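Translation initiation factor eIF-2B (Pyrococcus horikoshii, PDB 1VB5) probably acts as a regulatory subunit of archaeal initiation factor 2B, a factor credited with exchanging GDP for GTP on initiation factor 2. Local coordinates at residues E50-V55 against N67-I72; S61-Y66 against K222-L227; E30-L35 against D46-L51; E12-R17 against M233-D238. All coordinates share one frame; numbering follows the deposited sequence.

Contact 1. Residues E50-V55 against N67-I72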
loop_
_atom_site.group_PDB
_atom_site.type_symbol
_atom_site.label_atom_id
_atom_site.label_comp_id
_atom_site.label_asym_id
_atom_site.label_seq_id
_atom_site.Cartn_x
_atom_site.Cartn_y
_atom_site.Cartn_z
ATOM N N GLU B 50 -24.167 -30.144 -2.653
ATOM C CA GLU B 50 -24.493 -28.822 -2.143
ATOM C C GLU B 50 -23.333 -28.226 -1.352
ATOM O O GLU B 50 -23.032 -27.041 -1.488
ATOM C CB GLU B 50 -25.748 -28.888 -1.264
ATOM C CG GLU B 50 -26.221 -27.527 -0.764
ATOM C CD GLU B 50 -27.588 -27.583 -0.102
ATOM O OE1 GLU B 50 -27.729 -28.277 0.928
ATOM O OE2 GLU B 50 -28.524 -26.927 -0.613
ATOM N N LEU B 51 -22.683 -29.043 -0.526
ATOM C CA LEU B 51 -21.561 -28.557 0.268
ATOM C C LEU B 51 -20.393 -28.191 -0.648
ATOM O O LEU B 51 -19.657 -27.244 -0.374
ATOM C CB LEU B 51 -21.122 -29.608 1.293
ATOM C CG LEU B 51 -20.029 -29.144 2.262
ATOM C CD1 LEU B 51 -20.455 -27.843 2.930
ATOM C CD2 LEU B 51 -19.768 -30.219 3.307
ATOM N N ARG B 52 -20.225 -28.945 -1.731
ATOM C CA ARG B 52 -19.165 -28.668 -2.695
ATOM C C ARG B 52 -19.286 -27.216 -3.147
ATOM O O ARG B 52 -18.295 -26.487 -3.234
ATOM C CB ARG B 52 -19.306 -29.568 -3.924
ATOM C CG ARG B 52 -18.502 -30.851 -3.896
ATOM C CD ARG B 52 -18.629 -31.567 -5.232
ATOM N NE ARG B 52 -17.710 -32.695 -5.342
ATOM C CZ ARG B 52 -17.568 -33.438 -6.436
ATOM N NH1 ARG B 52 -18.285 -33.178 -7.519
ATOM N NH2 ARG B 52 -16.708 -34.449 -6.441
ATOM N N GLU B 53 -20.519 -26.811 -3.431
ATOM C CA GLU B 53 -20.805 -25.464 -3.899
ATOM C C GLU B 53 -20.665 -24.403 -2.812
ATOM O O GLU B 53 -20.046 -23.364 -3.035
ATOM C CB GLU B 53 -22.209 -25.428 -4.496
ATOM C CG GLU B 53 -22.514 -24.184 -5.297
ATOM C CD GLU B 53 -23.667 -24.393 -6.258
ATOM O OE1 GLU B 53 -24.067 -23.418 -6.933
ATOM O OE2 GLU B 53 -24.166 -25.537 -6.342
ATOM N N GLU B 54 -21.227 -24.665 -1.637
ATOM C CA GLU B 54 -21.154 -23.714 -0.533
ATOM C C GLU B 54 -19.723 -23.466 -0.066
ATOM O O GLU B 54 -19.366 -22.344 0.287
ATOM C CB GLU B 54 -21.996 -24.208 0.648
ATOM C CG GLU B 54 -23.476 -24.346 0.334
ATOM C CD GLU B 54 -24.071 -23.069 -0.229
ATOM O OE1 GLU B 54 -23.992 -22.023 0.449
ATOM O OE2 GLU B 54 -24.617 -23.114 -1.353
ATOM N N VAL B 55 -18.909 -24.516 -0.057
ATOM C CA VAL B 55 -17.520 -24.403 0.371
ATOM C C VAL B 55 -16.736 -23.483 -0.561
ATOM O O VAL B 55 -15.943 -22.661 -0.110
ATOM C CB VAL B 55 -16.839 -25.787 0.408
ATOM C CG1 VAL B 55 -15.367 -25.637 0.735
ATOM C CG2 VAL B 55 -17.511 -26.663 1.451
ATOM N N ASN B 67 -10.291 -27.209 -4.932
ATOM C CA ASN B 67 -9.644 -28.511 -5.011
ATOM C C ASN B 67 -10.145 -29.451 -3.913
ATOM O O ASN B 67 -10.208 -30.659 -4.111
ATOM C CB ASN B 67 -8.121 -28.371 -4.947
ATOM C CG ASN B 67 -7.539 -27.831 -6.239
ATOM O OD1 ASN B 67 -7.979 -28.200 -7.326
ATOM N ND2 ASN B 67 -6.538 -26.962 -6.128
ATOM N N LEU B 68 -10.499 -28.895 -2.759
ATOM C CA LEU B 68 -11.026 -29.710 -1.671
ATOM C C LEU B 68 -12.337 -30.322 -2.153
ATOM O O LEU B 68 -12.576 -31.520 -1.987
ATOM C CB LEU B 68 -11.288 -28.855 -0.426
ATOM C CG LEU B 68 -12.249 -29.449 0.621
ATOM C CD1 LEU B 68 -11.672 -30.727 1.209
ATOM C CD2 LEU B 68 -12.504 -28.430 1.718
ATOM N N ALA B 69 -13.168 -29.487 -2.773
ATOM C CA ALA B 69 -14.469 -29.906 -3.283
ATOM C C ALA B 69 -14.395 -31.032 -4.311
ATOM O O ALA B 69 -15.221 -31.944 -4.290
ATOM C CB ALA B 69 -15.202 -28.710 -3.875
ATOM N N ARG B 70 -13.421 -30.971 -5.214
ATOM C CA ARG B 70 -13.274 -32.011 -6.228
ATOM C C ARG B 70 -12.645 -33.272 -5.649
ATOM O O ARG B 70 -12.773 -34.352 -6.222
ATOM C CB ARG B 70 -12.409 -31.525 -7.397
ATOM C CG ARG B 70 -12.957 -30.319 -8.142
ATOM C CD ARG B 70 -14.410 -30.507 -8.537
ATOM N NE ARG B 70 -14.856 -29.447 -9.438
ATOM C CZ ARG B 70 -16.127 -29.118 -9.638
ATOM N NH1 ARG B 70 -17.093 -29.763 -8.995
ATOM N NH2 ARG B 70 -16.431 -28.143 -10.484
ATOM N N PHE B 71 -11.959 -33.129 -4.522
ATOM C CA PHE B 71 -11.313 -34.263 -3.876
ATOM C C PHE B 71 -12.345 -35.153 -3.184
ATOM O O PHE B 71 -12.211 -36.377 -3.166
ATOM C CB PHE B 71 -10.293 -33.777 -2.850
ATOM C CG PHE B 71 -9.389 -34.862 -2.339
ATOM C CD1 PHE B 71 -8.346 -35.342 -3.125
ATOM C CD2 PHE B 71 -9.594 -35.421 -1.080
ATOM C CE1 PHE B 71 -7.515 -36.369 -2.663
ATOM C CE2 PHE B 71 -8.768 -36.447 -0.610
ATOM C CZ PHE B 71 -7.728 -36.921 -1.402
ATOM N N ILE B 72 -13.367 -34.529 -2.607
ATOM C CA ILE B 72 -14.421 -35.268 -1.923
ATOM C C ILE B 72 -15.363 -35.853 -2.969
ATOM O O ILE B 72 -16.008 -35.125 -3.716
ATOM C CB ILE B 72 -15.211 -34.357 -0.945
ATOM C CG1 ILE B 72 -14.435 -34.195 0.367
ATOM C CG2 ILE B 72 -16.564 -34.980 -0.621
ATOM C CD1 ILE B 72 -12.993 -33.821 0.208
#
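In the N-terminal helical bundle, Arg52 of helix 41-58 reaches over to the C-terminal end of helix 63-71 and bonds to carbonyl oxygens there. The firmer link runs from Arg52 NH2 to Ile72 O, at 2.9 Å and with an N-H...O angle of 152°. NH2 approaches tilted out of the carbonyl plane, while Ile72 O sits at the edge of the guanidinium, somewhat out of its plane. Arg52 NE adds a weak, strongly bent bond to Ala69 O (2.8 Å, 119°) and a weak, longer but less bent one to Ile72 O. An extended run from CG to NE carries the guanidinium along the neighbouring helix. The two segments form an antiparallel pair with axes 9.1 Å apart, and Ile72 is where helix 63-71 unwinds, so the arginine binds carbonyls at the point where the helical backbone bonds run out. Small size at Ala69 permits the close approach: its CB lies 3.9 Å from Arg52 CG, and the two CA atoms are only 4.9 Å apart. Further along, Val55 CG1 meets Leu68 CD2 at 4.1 Å, the side chains crossing at about a right angle. Leu68 also packs on Phe88 of helix 78-106. On the outer side, Arg70 folds back at chi2 (-50°), bringing its NH1 to 3.9 Å from Arg52 NH1 with the guanidinium planes nearly perpendicular.

Contact 2. Residues S61-Y66 against K222-L227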
loop_
_atom_site.group_PDB
_atom_site.type_symbol
_atom_site.label_atom_id
_atom_site.label_comp_id
_atom_site.label_asym_id
_atom_site.label_seq_id
_atom_site.Cartn_x
_atom_site.Cartn_y
_atom_site.Cartn_z
ATOM N N SER B 61 -11.778 -16.915 -4.392
ATOM C CA SER B 61 -10.394 -16.535 -4.684
ATOM C C SER B 61 -9.392 -17.582 -4.191
ATOM O O SER B 61 -8.205 -17.505 -4.502
ATOM C CB SER B 61 -10.054 -15.181 -4.042
ATOM O OG SER B 61 -10.799 -14.118 -4.618
ATOM N N MET B 62 -9.868 -18.551 -3.415
ATOM C CA MET B 62 -8.987 -19.588 -2.885
ATOM C C MET B 62 -9.174 -20.927 -3.584
ATOM O O MET B 62 -10.209 -21.584 -3.445
ATOM C CB MET B 62 -9.203 -19.745 -1.380
ATOM C CG MET B 62 -8.674 -18.572 -0.569
ATOM S SD MET B 62 -8.814 -18.836 1.204
ATOM C CE MET B 62 -8.161 -17.280 1.842
ATOM N N ALA B 63 -8.153 -21.323 -4.333
ATOM C CA ALA B 63 -8.178 -22.573 -5.079
ATOM C C ALA B 63 -8.223 -23.800 -4.176
ATOM O O ALA B 63 -8.669 -24.862 -4.595
ATOM C CB ALA B 63 -6.959 -22.650 -5.992
ATOM N N SER B 64 -7.760 -23.652 -2.941
ATOM C CA SER B 64 -7.746 -24.771 -2.011
ATOM C C SER B 64 -9.163 -25.277 -1.765
ATOM O O SER B 64 -9.387 -26.482 -1.649
ATOM C CB SER B 64 -7.098 -24.360 -0.687
ATOM O OG SER B 64 -7.861 -23.363 -0.039
ATOM N N LEU B 65 -10.121 -24.357 -1.700
ATOM C CA LEU B 65 -11.506 -24.740 -1.475
ATOM C C LEU B 65 -12.061 -25.494 -2.678
ATOM O O LEU B 65 -12.774 -26.487 -2.525
ATOM C CB LEU B 65 -12.355 -23.501 -1.182
ATOM C CG LEU B 65 -11.919 -22.731 0.067
ATOM C CD1 LEU B 65 -12.829 -21.528 0.278
ATOM C CD2 LEU B 65 -11.967 -23.655 1.276
ATOM N N TYR B 66 -11.737 -25.021 -3.876
ATOM C CA TYR B 66 -12.192 -25.677 -5.096
ATOM C C TYR B 66 -11.587 -27.082 -5.208
ATOM O O TYR B 66 -12.283 -28.034 -5.558
ATOM C CB TYR B 66 -11.791 -24.858 -6.325
ATOM C CG TYR B 66 -11.990 -25.593 -7.634
ATOM C CD1 TYR B 66 -13.162 -25.443 -8.374
ATOM C CD2 TYR B 66 -11.005 -26.455 -8.126
ATOM C CE1 TYR B 66 -13.349 -26.133 -9.577
ATOM C CE2 TYR B 66 -11.182 -27.152 -9.321
ATOM C CZ TYR B 66 -12.349 -26.986 -10.039
ATOM O OH TYR B 66 -12.509 -27.668 -11.224
ATOM N N LYS B 222 -3.213 -25.529 -4.263
ATOM C CA LYS B 222 -3.580 -24.123 -4.428
ATOM C C LYS B 222 -3.550 -23.743 -5.906
ATOM O O LYS B 222 -3.848 -22.606 -6.277
ATOM C CB LYS B 222 -2.645 -23.219 -3.618
ATOM C CG LYS B 222 -2.877 -23.334 -2.121
ATOM C CD LYS B 222 -1.912 -22.487 -1.314
ATOM C CE LYS B 222 -2.359 -22.402 0.140
ATOM N NZ LYS B 222 -1.446 -21.548 0.947
ATOM N N PHE B 223 -3.182 -24.706 -6.748
ATOM C CA PHE B 223 -3.147 -24.493 -8.192
ATOM C C PHE B 223 -4.541 -24.810 -8.731
ATOM O O PHE B 223 -5.059 -25.905 -8.501
ATOM C CB PHE B 223 -2.130 -25.433 -8.860
ATOM C CG PHE B 223 -0.691 -25.020 -8.681
ATOM C CD1 PHE B 223 -0.148 -24.856 -7.413
ATOM C CD2 PHE B 223 0.129 -24.827 -9.791
ATOM C CE1 PHE B 223 1.198 -24.507 -7.246
ATOM C CE2 PHE B 223 1.473 -24.479 -9.638
ATOM C CZ PHE B 223 2.008 -24.320 -8.358
ATOM N N HIS B 224 -5.163 -23.857 -9.423
ATOM C CA HIS B 224 -6.489 -24.101 -9.982
ATOM C C HIS B 224 -6.252 -24.680 -11.375
ATOM O O HIS B 224 -5.486 -24.126 -12.172
ATOM C CB HIS B 224 -7.291 -22.806 -10.064
ATOM C CG HIS B 224 -8.754 -23.020 -10.292
ATOM N ND1 HIS B 224 -9.706 -22.753 -9.331
ATOM C CD2 HIS B 224 -9.427 -23.482 -11.370
ATOM C CE1 HIS B 224 -10.904 -23.040 -9.807
ATOM N NE2 HIS B 224 -10.762 -23.484 -11.043
ATOM N N PRO B 225 -6.907 -25.806 -11.691
ATOM C CA PRO B 225 -6.746 -26.464 -12.989
ATOM C C PRO B 225 -7.404 -25.875 -14.229
ATOM O O PRO B 225 -6.996 -26.195 -15.343
ATOM C CB PRO B 225 -7.244 -27.878 -12.707
ATOM C CG PRO B 225 -8.373 -27.624 -11.758
ATOM C CD PRO B 225 -7.783 -26.597 -10.806
ATOM N N THR B 226 -8.400 -25.015 -14.061
ATOM C CA THR B 226 -9.089 -24.474 -15.227
ATOM C C THR B 226 -9.279 -22.963 -15.295
ATOM O O THR B 226 -9.465 -22.412 -16.377
ATOM C CB THR B 226 -10.482 -25.107 -15.347
ATOM O OG1 THR B 226 -11.261 -24.745 -14.200
ATOM C CG2 THR B 226 -10.373 -26.624 -15.408
ATOM N N LEU B 227 -9.251 -22.297 -14.148
ATOM C CA LEU B 227 -9.473 -20.855 -14.102
ATOM C C LEU B 227 -8.277 -20.026 -14.577
ATOM O O LEU B 227 -7.167 -20.175 -14.067
ATOM C CB LEU B 227 -9.861 -20.455 -12.674
ATOM C CG LEU B 227 -10.460 -19.076 -12.411
ATOM C CD1 LEU B 227 -11.754 -18.894 -13.195
ATOM C CD2 LEU B 227 -10.724 -18.946 -10.925
HETATM O O HOH W 1 -13.717 -26.313 -13.477
#
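Tyr66 and His224 bring their rings together obliquely. CE1 of His224 sits 3.5 Å from Tyr66 CG, over one face of the phenol ring and displaced toward its rim. The ring centroids are 4.2 Å apart and the planes are inclined at 32°. Pro225 adds CG, 3.7 Å from Tyr66 CE2, and a water joins Tyr66 OH (2.9 Å) to Thr226 OG1 (3.0 Å). Near the start of helix 63-71, Ala63 CB presses on Lys222 O at 3.1 Å and also lies at the edge of the His224 ring. Helix 63-71 is thereby docked on a loop of the Rossmann-like domain, the loop that follows strand 214-217. His224 CG is anti to the backbone N (chi1 -165°), which carries the imidazole across to Tyr66; its other face is covered by Leu227 CB. ND1 of His224 is buried without a polar partner in the model. Farther out, Lys222 and His224 both form backbone hydrogen bonds with Ile188, and Ala63 forms one with Asp186.

Contact 3. Residues E30-L35 against D46-L51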
loop_
_atom_site.group_PDB
_atom_site.type_symbol
_atom_site.label_atom_id
_atom_site.label_comp_id
_atom_site.label_asym_id
_atom_site.label_seq_id
_atom_site.Cartn_x
_atom_site.Cartn_y
_atom_site.Cartn_z
ATOM N N GLU B 30 -13.462 -30.052 7.697
ATOM C CA GLU B 30 -14.235 -30.296 8.910
ATOM C C GLU B 30 -15.721 -30.310 8.578
ATOM O O GLU B 30 -16.496 -31.038 9.196
ATOM C CB GLU B 30 -13.968 -29.207 9.951
ATOM C CG GLU B 30 -12.659 -29.354 10.706
ATOM C CD GLU B 30 -12.419 -28.205 11.679
ATOM O OE1 GLU B 30 -13.339 -27.890 12.473
ATOM O OE2 GLU B 30 -11.313 -27.621 11.651
ATOM N N ALA B 31 -16.113 -29.496 7.602
ATOM C CA ALA B 31 -17.508 -29.422 7.188
ATOM C C ALA B 31 -17.948 -30.769 6.623
ATOM O O ALA B 31 -19.020 -31.273 6.960
ATOM C CB ALA B 31 -17.687 -28.332 6.139
ATOM N N PHE B 32 -17.117 -31.350 5.761
ATOM C CA PHE B 32 -17.444 -32.640 5.167
ATOM C C PHE B 32 -17.421 -33.757 6.209
ATOM O O PHE B 32 -18.244 -34.664 6.155
ATOM C CB PHE B 32 -16.490 -32.967 4.012
ATOM C CG PHE B 32 -16.754 -32.168 2.766
ATOM C CD1 PHE B 32 -16.043 -31.000 2.504
ATOM C CD2 PHE B 32 -17.730 -32.574 1.862
ATOM C CE1 PHE B 32 -16.301 -30.246 1.357
ATOM C CE2 PHE B 32 -17.998 -31.830 0.715
ATOM C CZ PHE B 32 -17.280 -30.662 0.462
ATOM N N LEU B 33 -16.483 -33.687 7.151
ATOM C CA LEU B 33 -16.384 -34.687 8.214
ATOM C C LEU B 33 -17.632 -34.623 9.083
ATOM O O LEU B 33 -18.095 -35.639 9.605
ATOM C CB LEU B 33 -15.148 -34.440 9.083
ATOM C CG LEU B 33 -13.803 -34.865 8.498
ATOM C CD1 LEU B 33 -12.677 -34.405 9.413
ATOM C CD2 LEU B 33 -13.776 -36.377 8.334
ATOM N N THR B 34 -18.163 -33.413 9.233
ATOM C CA THR B 34 -19.364 -33.174 10.020
ATOM C C THR B 34 -20.578 -33.727 9.280
ATOM O O THR B 34 -21.456 -34.345 9.877
ATOM C CB THR B 34 -19.563 -31.661 10.267
ATOM O OG1 THR B 34 -18.510 -31.175 11.109
ATOM C CG2 THR B 34 -20.910 -31.389 10.926
ATOM N N LEU B 35 -20.616 -33.494 7.975
ATOM C CA LEU B 35 -21.709 -33.966 7.139
ATOM C C LEU B 35 -21.870 -35.484 7.278
ATOM O O LEU B 35 -22.988 -36.004 7.285
ATOM C CB LEU B 35 -21.422 -33.608 5.681
ATOM C CG LEU B 35 -22.543 -33.801 4.662
ATOM C CD1 LEU B 35 -23.663 -32.817 4.952
ATOM C CD2 LEU B 35 -22.000 -33.582 3.260
ATOM N N ASP B 46 -26.494 -35.935 -2.448
ATOM C CA ASP B 46 -26.947 -34.581 -2.765
ATOM C C ASP B 46 -26.354 -33.551 -1.811
ATOM O O ASP B 46 -26.047 -32.427 -2.212
ATOM C CB ASP B 46 -28.477 -34.486 -2.726
ATOM C CG ASP B 46 -29.141 -35.320 -3.803
ATOM O OD1 ASP B 46 -28.554 -35.461 -4.898
ATOM O OD2 ASP B 46 -30.260 -35.821 -3.561
ATOM N N ALA B 47 -26.195 -33.936 -0.549
ATOM C CA ALA B 47 -25.632 -33.040 0.453
ATOM C C ALA B 47 -24.189 -32.690 0.100
ATOM O O ALA B 47 -23.750 -31.561 0.303
ATOM C CB ALA B 47 -25.687 -33.687 1.820
ATOM N N ILE B 48 -23.455 -33.666 -0.423
ATOM C CA ILE B 48 -22.067 -33.447 -0.806
ATOM C C ILE B 48 -22.005 -32.492 -2.000
ATOM O O ILE B 48 -21.101 -31.664 -2.102
ATOM C CB ILE B 48 -21.374 -34.782 -1.161
ATOM C CG1 ILE B 48 -21.376 -35.701 0.067
ATOM C CG2 ILE B 48 -19.944 -34.530 -1.616
ATOM C CD1 ILE B 48 -20.774 -37.070 -0.179
ATOM N N MET B 49 -22.979 -32.612 -2.895
ATOM C CA MET B 49 -23.048 -31.752 -4.072
ATOM C C MET B 49 -23.287 -30.313 -3.634
ATOM O O MET B 49 -22.691 -29.380 -4.170
ATOM C CB MET B 49 -24.191 -32.199 -4.985
ATOM C CG MET B 49 -23.986 -33.557 -5.625
ATOM S SD MET B 49 -22.826 -33.496 -6.996
ATOM C CE MET B 49 -23.972 -33.539 -8.383
ATOM N N GLU B 50 -24.167 -30.144 -2.653
ATOM C CA GLU B 50 -24.493 -28.822 -2.143
ATOM C C GLU B 50 -23.333 -28.226 -1.352
ATOM O O GLU B 50 -23.032 -27.041 -1.488
ATOM C CB GLU B 50 -25.748 -28.888 -1.264
ATOM C CG GLU B 50 -26.221 -27.527 -0.764
ATOM C CD GLU B 50 -27.588 -27.583 -0.102
ATOM O OE1 GLU B 50 -27.729 -28.277 0.928
ATOM O OE2 GLU B 50 -28.524 -26.927 -0.613
ATOM N N LEU B 51 -22.683 -29.043 -0.526
ATOM C CA LEU B 51 -21.561 -28.557 0.268
ATOM C C LEU B 51 -20.393 -28.191 -0.648
ATOM O O LEU B 51 -19.657 -27.244 -0.374
ATOM C CB LEU B 51 -21.122 -29.608 1.293
ATOM C CG LEU B 51 -20.029 -29.144 2.262
ATOM C CD1 LEU B 51 -20.455 -27.843 2.930
ATOM C CD2 LEU B 51 -19.768 -30.219 3.307
#
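The methyl CD2 of Leu51 is the main bump here, fitting into a hollow floored by the Phe32 ring and walled by Ala31 and Leu35. It stands 3.4 Å from the Phe32 centroid, only 12° off the ring normal, a CH-pi contact over the middle of the face. Ala31 CB and Leu35 CD2, each 4.0 Å from Leu51 CD2, close the hollow. These residues face one another in an antiparallel helical hairpin, in which helices 21-38 and 41-58 are joined by a short turn; their segments run at 162° with axes 11.0 Å apart. That spacing is filled by side chains reaching inward from both helices. Leu35 returns the insertion: with CG anti to its own N (chi1 -170°), it drives its two methyls toward helix 41-58, CD1 landing 3.8 Å from Ala47 CB and CD2 3.9 Å from Ile48 CG1. The other branch of Ile48, CG2, approaches the Phe32 ring at its edge, 4.1 Å from CE2.

Contact 4. Residues E12-R17 against M233-D238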
loop_
_atom_site.group_PDB
_atom_site.type_symbol
_atom_site.label_atom_id
_atom_site.label_comp_id
_atom_site.label_asym_id
_atom_site.label_seq_id
_atom_site.Cartn_x
_atom_site.Cartn_y
_atom_site.Cartn_z
ATOM N N GLU B 12 -18.457 -19.678 10.294
ATOM C CA GLU B 12 -17.164 -19.472 10.935
ATOM C C GLU B 12 -16.066 -19.191 9.908
ATOM O O GLU B 12 -15.171 -18.376 10.144
ATOM C CB GLU B 12 -16.797 -20.694 11.776
ATOM C CG GLU B 12 -15.554 -20.507 12.630
ATOM C CD GLU B 12 -15.332 -21.655 13.602
ATOM O OE1 GLU B 12 -14.347 -21.598 14.373
ATOM O OE2 GLU B 12 -16.143 -22.613 13.596
ATOM N N MET B 13 -16.137 -19.864 8.765
ATOM C CA MET B 13 -15.146 -19.668 7.713
ATOM C C MET B 13 -15.353 -18.300 7.073
ATOM O O MET B 13 -14.396 -17.582 6.782
ATOM C CB MET B 13 -15.281 -20.751 6.637
ATOM C CG MET B 13 -15.170 -22.182 7.153
ATOM S SD MET B 13 -15.192 -23.409 5.824
ATOM C CE MET B 13 -16.813 -23.184 5.198
ATOM N N LYS B 14 -16.619 -17.947 6.876
ATOM C CA LYS B 14 -16.990 -16.693 6.246
ATOM C C LYS B 14 -16.549 -15.432 6.994
ATOM O O LYS B 14 -16.197 -14.433 6.364
ATOM C CB LYS B 14 -18.504 -16.663 6.028
ATOM C CG LYS B 14 -18.954 -15.688 4.960
ATOM C CD LYS B 14 -18.423 -16.101 3.593
ATOM C CE LYS B 14 -18.831 -15.110 2.509
ATOM N NZ LYS B 14 -18.280 -15.484 1.173
ATOM N N ARG B 15 -16.561 -15.467 8.324
ATOM C CA ARG B 15 -16.164 -14.292 9.096
ATOM C C ARG B 15 -14.710 -14.294 9.564
ATOM O O ARG B 15 -14.317 -13.470 10.388
ATOM C CB ARG B 15 -17.098 -14.090 10.297
ATOM C CG ARG B 15 -17.141 -15.229 11.303
ATOM C CD ARG B 15 -17.924 -14.806 12.548
ATOM N NE ARG B 15 -17.982 -15.851 13.569
ATOM C CZ ARG B 15 -18.892 -16.822 13.608
ATOM N NH1 ARG B 15 -19.842 -16.893 12.682
ATOM N NH2 ARG B 15 -18.845 -17.730 14.574
ATOM N N GLU B 16 -13.912 -15.214 9.032
ATOM C CA GLU B 16 -12.497 -15.290 9.382
ATOM C C GLU B 16 -11.728 -14.310 8.496
ATOM O O GLU B 16 -11.986 -14.233 7.293
ATOM C CB GLU B 16 -11.969 -16.708 9.145
ATOM C CG GLU B 16 -10.463 -16.862 9.305
ATOM C CD GLU B 16 -9.987 -16.587 10.721
ATOM O OE1 GLU B 16 -10.530 -17.199 11.665
ATOM O OE2 GLU B 16 -9.064 -15.764 10.892
ATOM N N ARG B 17 -10.792 -13.564 9.078
ATOM C CA ARG B 17 -10.010 -12.613 8.289
ATOM C C ARG B 17 -8.521 -12.567 8.590
ATOM O O ARG B 17 -7.774 -11.873 7.904
ATOM C CB ARG B 17 -10.601 -11.208 8.400
ATOM C CG ARG B 17 -11.229 -10.871 9.728
ATOM C CD ARG B 17 -12.436 -10.002 9.465
ATOM N NE ARG B 17 -13.338 -10.671 8.532
ATOM C CZ ARG B 17 -14.356 -10.086 7.911
ATOM N NH1 ARG B 17 -14.614 -8.799 8.114
ATOM N NH2 ARG B 17 -15.121 -10.795 7.089
ATOM N N MET B 233 -12.335 -14.293 -9.766
ATOM C CA MET B 233 -13.263 -13.496 -8.965
ATOM C C MET B 233 -12.502 -13.022 -7.729
ATOM O O MET B 233 -12.004 -13.843 -6.954
ATOM C CB MET B 233 -14.455 -14.343 -8.505
ATOM C CG MET B 233 -15.460 -14.711 -9.584
ATOM S SD MET B 233 -16.712 -15.884 -8.961
ATOM C CE MET B 233 -17.823 -14.782 -8.047
ATOM N N LEU B 234 -12.404 -11.708 -7.543
ATOM C CA LEU B 234 -11.705 -11.153 -6.385
ATOM C C LEU B 234 -12.732 -10.746 -5.330
ATOM O O LEU B 234 -13.484 -9.785 -5.515
ATOM C CB LEU B 234 -10.865 -9.946 -6.807
ATOM C CG LEU B 234 -9.843 -10.220 -7.919
ATOM C CD1 LEU B 234 -9.147 -8.925 -8.311
ATOM C CD2 LEU B 234 -8.833 -11.260 -7.449
ATOM N N MET B 235 -12.756 -11.492 -4.228
ATOM C CA MET B 235 -13.700 -11.258 -3.137
ATOM C C MET B 235 -13.548 -9.887 -2.476
ATOM O O MET B 235 -12.445 -9.347 -2.368
ATOM C CB MET B 235 -13.562 -12.372 -2.088
ATOM C CG MET B 235 -14.638 -12.360 -1.009
ATOM S SD MET B 235 -14.579 -13.812 0.079
ATOM C CE MET B 235 -13.546 -13.213 1.428
ATOM N N GLU B 236 -14.671 -9.337 -2.026
ATOM C CA GLU B 236 -14.692 -8.027 -1.386
ATOM C C GLU B 236 -15.557 -8.043 -0.116
ATOM O O GLU B 236 -16.534 -8.790 -0.036
ATOM C CB GLU B 236 -15.249 -6.998 -2.374
ATOM C CG GLU B 236 -15.023 -5.556 -1.976
ATOM C CD GLU B 236 -15.692 -4.564 -2.918
ATOM O OE1 GLU B 236 -15.747 -4.835 -4.139
ATOM O OE2 GLU B 236 -16.149 -3.507 -2.432
ATOM N N ARG B 237 -15.183 -7.231 0.871
ATOM C CA ARG B 237 -15.936 -7.115 2.123
ATOM C C ARG B 237 -16.232 -5.636 2.341
ATOM O O ARG B 237 -15.497 -4.775 1.859
ATOM C CB ARG B 237 -15.127 -7.589 3.338
ATOM C CG ARG B 237 -14.708 -9.042 3.387
ATOM C CD ARG B 237 -13.964 -9.283 4.706
ATOM N NE ARG B 237 -12.850 -10.219 4.584
ATOM C CZ ARG B 237 -12.974 -11.541 4.575
ATOM N NH1 ARG B 237 -14.174 -12.101 4.689
ATOM N NH2 ARG B 237 -11.894 -12.306 4.447
ATOM N N ASP B 238 -17.294 -5.340 3.082
ATOM C CA ASP B 238 -17.648 -3.955 3.377
ATOM C C ASP B 238 -16.632 -3.359 4.348
ATOM O O ASP B 238 -16.139 -4.047 5.244
ATOM C CB ASP B 238 -19.047 -3.888 3.989
ATOM C CG ASP B 238 -20.142 -4.016 2.952
ATOM O OD1 ASP B 238 -19.942 -4.755 1.966
ATOM O OD2 ASP B 238 -21.207 -3.384 3.126
#
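Lys14 to Arg17, where the chain leaves helix 4-14, runs at 78° to the extended backbone of Met235 to Arg237. This surface contact bridges the N-terminal helical region and a long loop of the Rossmann-like domain. It is carried by Arg17 and Arg237, two side chains of like charge: Arg237 CD lies over one face of the Arg17 guanidinium, 3.3 Å from CZ, with the two guanidinium planes 46° apart. The modelled approach of Arg17 NH2 to Arg237 NH1 sets two donors against each other, which cannot hydrogen-bond; the modelled closeness makes the exact placing of these groups doubtful. Lys14 O lies 3.5 Å from Arg237 NH1 and Glu16 O 3.4 Å from Arg237 NH2. Lys14 NZ passes 4.2 Å from Met235 SD, but NZ hydrogen-bonds to Val58 O. Leu234, next to Met235, packs on Leu173 of the second subunit. Arg237 bends at chi3 (-143°), and its guanidinium lies between Arg17 NE on one face and Met235 CE, 3.2 Å above the plane, on the other.

How the contacts relate
Contacts 1 and 3 lie together in the N-terminal helical bundle, their centres about 8 Å apart. They share helix 41-58, and Ile72 and Val55 pack on Phe32, so three successive helices are joined side by side. Contact 2 lies about 11 Å from contact 1, centre to centre, on the same helix 63-71, where Asn67 ND2 is bonded to Phe223 O. It ties the bundle to the Rossmann-like domain. Contact 4 makes a second such tie, its centre about 16 Å from that of contact 2; Ser61 OG links the two through Met233 O and Met235 N. Along the chain, contact 3 closes before contact 2 opens, contacts 1 and 2 interleave, and contact 4 spans all three, fastening bundle to later domain at two places at least.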